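Local coordinates for msDPBB_sym2 protein (Synthetic construct, PDB 7DWW) that is a computationally designed double-psi beta-barrel with internal sequence symmetry that models the core fold of RNA polymerase, at residues A[40-45]-A[73-78]. Numbering follows the deposited sequence.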
ATOM      1  N   VAL A  40       1.630  -8.444   1.885  1.00 24.59           N
ATOM      2  CA  VAL A  40       1.628  -7.569   3.048  1.00 30.92           C
ATOM      3  C   VAL A  40       0.197  -7.541   3.528  1.00 31.08           C
ATOM      4  O   VAL A  40      -0.739  -7.731   2.745  1.00 29.34           O
ATOM      5  CB  VAL A  40       2.107  -6.120   2.742  1.00 22.55           C
ATOM      6  CG1 VAL A  40       3.602  -6.103   2.412  1.00 27.11           C
ATOM      7  CG2 VAL A  40       1.244  -5.494   1.679  1.00 28.57           C
ATOM      8  N   GLU A  41       0.027  -7.293   4.823  1.00 25.61           N
ATOM      9  CA  GLU A  41      -1.278  -7.106   5.434  1.00 29.65           C
ATOM     10  C   GLU A  41      -1.470  -5.612   5.713  1.00 31.62           C
ATOM     11  O   GLU A  41      -0.553  -4.948   6.215  1.00 28.55           O
ATOM     12  CB  GLU A  41      -1.406  -7.943   6.720  1.00 29.95           C
ATOM     13  CG  GLU A  41      -2.668  -7.719   7.546  1.00 32.90           C
ATOM     14  CD  GLU A  41      -2.858  -8.758   8.639  1.00 48.86           C
ATOM     15  OE1 GLU A  41      -1.869  -9.414   9.019  1.00 52.14           O
ATOM     16  OE2 GLU A  41      -3.995  -8.930   9.120  1.00 55.01           O
ATOM     17  N   ILE A  42      -2.635  -5.082   5.346  1.00 30.21           N
ATOM     18  CA  ILE A  42      -2.944  -3.671   5.503  1.00 29.35           C
ATOM     19  C   ILE A  42      -4.132  -3.548   6.429  1.00 37.20           C
ATOM     20  O   ILE A  42      -5.173  -4.164   6.193  1.00 34.58           O
ATOM     21  CB  ILE A  42      -3.239  -2.996   4.150  1.00 29.60           C
ATOM     22  CG1 ILE A  42      -2.039  -3.165   3.225  1.00 26.08           C
ATOM     23  CG2 ILE A  42      -3.563  -1.511   4.387  1.00 32.12           C
ATOM     24  CD1 ILE A  42      -2.375  -3.023   1.760  1.00 30.99           C
ATOM     25  N   MET A  43      -3.980  -2.755   7.488  1.00 35.36           N
ATOM     26  CA  MET A  43      -4.977  -2.675   8.544  1.00 44.51           C
ATOM     27  C   MET A  43      -5.334  -1.232   8.876  1.00 46.82           C
ATOM     28  O   MET A  43      -4.496  -0.315   8.788  1.00 38.96           O
ATOM     29  CB  MET A  43      -4.494  -3.354   9.828  1.00 50.61           C
ATOM     30  CG  MET A  43      -3.588  -4.548   9.607  1.00 52.46           C
ATOM     31  SD  MET A  43      -2.920  -5.173  11.160  1.00 78.10           S
ATOM     32  CE  MET A  43      -4.351  -5.000  12.226  1.00 73.51           C
ATOM     33  N   LYS A  44      -6.608  -1.056   9.227  1.00 52.01           N
ATOM     34  CA  LYS A  44      -7.064   0.090  10.000  1.00 55.88           C
ATOM     35  C   LYS A  44      -7.921  -0.476  11.127  1.00 64.60           C
ATOM     36  O   LYS A  44      -7.427  -0.686  12.239  1.00 68.28           O
ATOM     37  CB  LYS A  44      -7.843   1.081   9.132  1.00 53.40           C
ATOM     38  CG  LYS A  44      -8.465   2.236   9.902  1.00 59.01           C
ATOM     39  CD  LYS A  44      -8.394   3.534   9.114  1.00 53.22           C
ATOM     40  CE  LYS A  44      -7.578   4.589   9.860  1.00 58.61           C
ATOM     41  NZ  LYS A  44      -8.134   4.861  11.230  1.00 61.58           N
ATOM     42  N   VAL A  45      -9.174  -0.837  10.873  1.00 67.41           N
ATOM     43  CA  VAL A  45      -9.985  -1.599  11.814  1.00 69.62           C
ATOM     44  C   VAL A  45     -10.193  -3.025  11.320  1.00 69.58           C
ATOM     45  O   VAL A  45      -9.998  -3.986  12.065  1.00 74.50           O
ATOM     46  CB  VAL A  45     -11.334  -0.895  12.079  1.00 72.25           C
ATOM     47  CG1 VAL A  45     -12.355  -1.875  12.662  1.00 71.93           C
ATOM     48  CG2 VAL A  45     -11.126   0.295  13.006  1.00 71.60           C
ATOM     49  N   ARG A  73     -12.367   0.055  -0.381  1.00 38.09           N
ATOM     50  CA  ARG A  73     -13.728  -0.260   0.111  1.00 34.08           C
ATOM     51  C   ARG A  73     -13.704  -1.570   0.892  1.00 38.22           C
ATOM     52  O   ARG A  73     -14.391  -1.665   1.892  1.00 38.70           O
ATOM     53  CB  ARG A  73     -14.722  -0.324  -1.045  1.00 39.54           C
ATOM     54  CG  ARG A  73     -15.267   1.027  -1.472  1.00 42.55           C
ATOM     55  CD  ARG A  73     -16.364   0.906  -2.500  1.00 43.55           C
ATOM     56  NE  ARG A  73     -15.862   0.631  -3.816  1.00 46.13           N
ATOM     57  CZ  ARG A  73     -16.198  -0.435  -4.504  1.00 50.73           C
ATOM     58  NH1 ARG A  73     -17.031  -1.305  -3.971  1.00 52.76           N
ATOM     59  NH2 ARG A  73     -15.713  -0.625  -5.708  1.00 62.84           N
ATOM     60  N   LEU A  74     -12.945  -2.549   0.432  1.00 37.56           N
ATOM     61  CA  LEU A  74     -12.899  -3.827   1.166  1.00 37.34           C
ATOM     62  C   LEU A  74     -12.324  -3.602   2.557  1.00 37.93           C
ATOM     63  O   LEU A  74     -12.854  -4.162   3.487  1.00 37.21           O
ATOM     64  CB  LEU A  74     -12.031  -4.817   0.395  1.00 35.68           C
ATOM     65  CG  LEU A  74     -12.033  -6.225   0.965  1.00 34.44           C
ATOM     66  CD1 LEU A  74     -13.415  -6.832   0.888  1.00 41.74           C
ATOM     67  CD2 LEU A  74     -11.024  -7.097   0.259  1.00 40.13           C
ATOM     68  N   LEU A  75     -11.281  -2.787   2.670  1.00 31.02           N
ATOM     69  CA  LEU A  75     -10.626  -2.608   3.955  1.00 33.59           C
ATOM     70  C   LEU A  75     -11.434  -1.684   4.853  1.00 41.44           C
ATOM     71  O   LEU A  75     -11.253  -1.700   6.079  1.00 43.70           O
ATOM     72  CB  LEU A  75      -9.218  -2.068   3.719  1.00 34.31           C
ATOM     73  CG  LEU A  75      -8.304  -1.813   4.910  1.00 34.93           C
ATOM     74  CD1 LEU A  75      -8.143  -3.071   5.760  1.00 37.00           C
ATOM     75  CD2 LEU A  75      -6.989  -1.336   4.342  1.00 36.88           C
ATOM     76  N   GLY A  76     -12.313  -0.881   4.257  1.00 36.96           N
ATOM     77  CA  GLY A  76     -13.006   0.166   4.960  1.00 35.91           C
ATOM     78  C   GLY A  76     -12.239   1.464   5.134  1.00 39.19           C
ATOM     79  O   GLY A  76     -12.344   2.079   6.203  1.00 46.51           O
ATOM     80  N   VAL A  77     -11.469   1.903   4.131  1.00 38.65           N
ATOM     81  CA  VAL A  77     -10.675   3.125   4.242  1.00 38.99           C
ATOM     82  C   VAL A  77     -10.948   4.059   3.067  1.00 41.45           C
ATOM     83  O   VAL A  77     -11.478   3.646   2.031  1.00 38.76           O
ATOM     84  CB  VAL A  77      -9.158   2.832   4.348  1.00 36.76           C
ATOM     85  CG1 VAL A  77      -8.853   2.074   5.617  1.00 34.38           C
ATOM     86  CG2 VAL A  77      -8.660   2.065   3.129  1.00 38.52           C
ATOM     87  N   LYS A  78     -10.607   5.338   3.238  1.00 39.08           N
ATOM     88  CA  LYS A  78     -10.689   6.320   2.162  1.00 45.88           C
ATOM     89  C   LYS A  78      -9.350   7.028   1.993  1.00 39.90           C
ATOM     90  O   LYS A  78      -8.488   7.011   2.889  1.00 37.67           O
ATOM     91  CB  LYS A  78     -11.773   7.388   2.420  1.00 46.75           C
ATOM     92  CG  LYS A  78     -11.557   8.210   3.687  1.00 48.67           C
ATOM     93  CD  LYS A  78     -12.434   9.470   3.716  1.00 55.03           C
ATOM     94  CE  LYS A  78     -12.408  10.116   5.099  1.00 62.25           C
ATOM     95  NZ  LYS A  78     -12.686   9.090   6.134  1.00 62.63           N
TER
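Leu75 reaches from the last turn of helix 69-75 over Ile42 near the end of strand 39-43, and its two methyls divide the work. CD2 meets the branch methyl of Ile42, with Leu75 CD2 to Ile42 CG2 at 3.4 Å, closer than two methyls normally sit, and the two side chains run roughly perpendicular. Leu75 CD1 lies against the strand backbone, 3.2 Å from Ile42 O. With CG of Leu75 anti to its own backbone N (chi1 -179°), the isobutyl group extends from the helix toward the strand and brings both methyls to Ile42. Replacing Leu75 with alanine would remove both methyls and would probably leave a gap beside Ile42 where helix and strand now meet.

Farther out, Lys44 lies across Val77 with the aliphatic part of its chain: Val77 CG1 is 3.8 Å from Lys44 CB and equally far from Lys44 CD, while bends along the lysine turn its amine from the helix segment. No hydrogen bond joins the two segments. Gly76 makes the turn between Leu75 and Val77: its positive phi (82°) places it as the C-prime residue of the Schellman motif that ends the helix, with a weak hydrogen bond from Gly76 N to Arg73 O. Val83 touches both Ile42 and Val77, and Val48 touches Leu75, so strands 82-87 and 47-54 join the apolar cluster. This is a Schellman-terminated helix packed against the strands of a double-psi beta-barrel, the fold of the CDC48 N-terminal domain family.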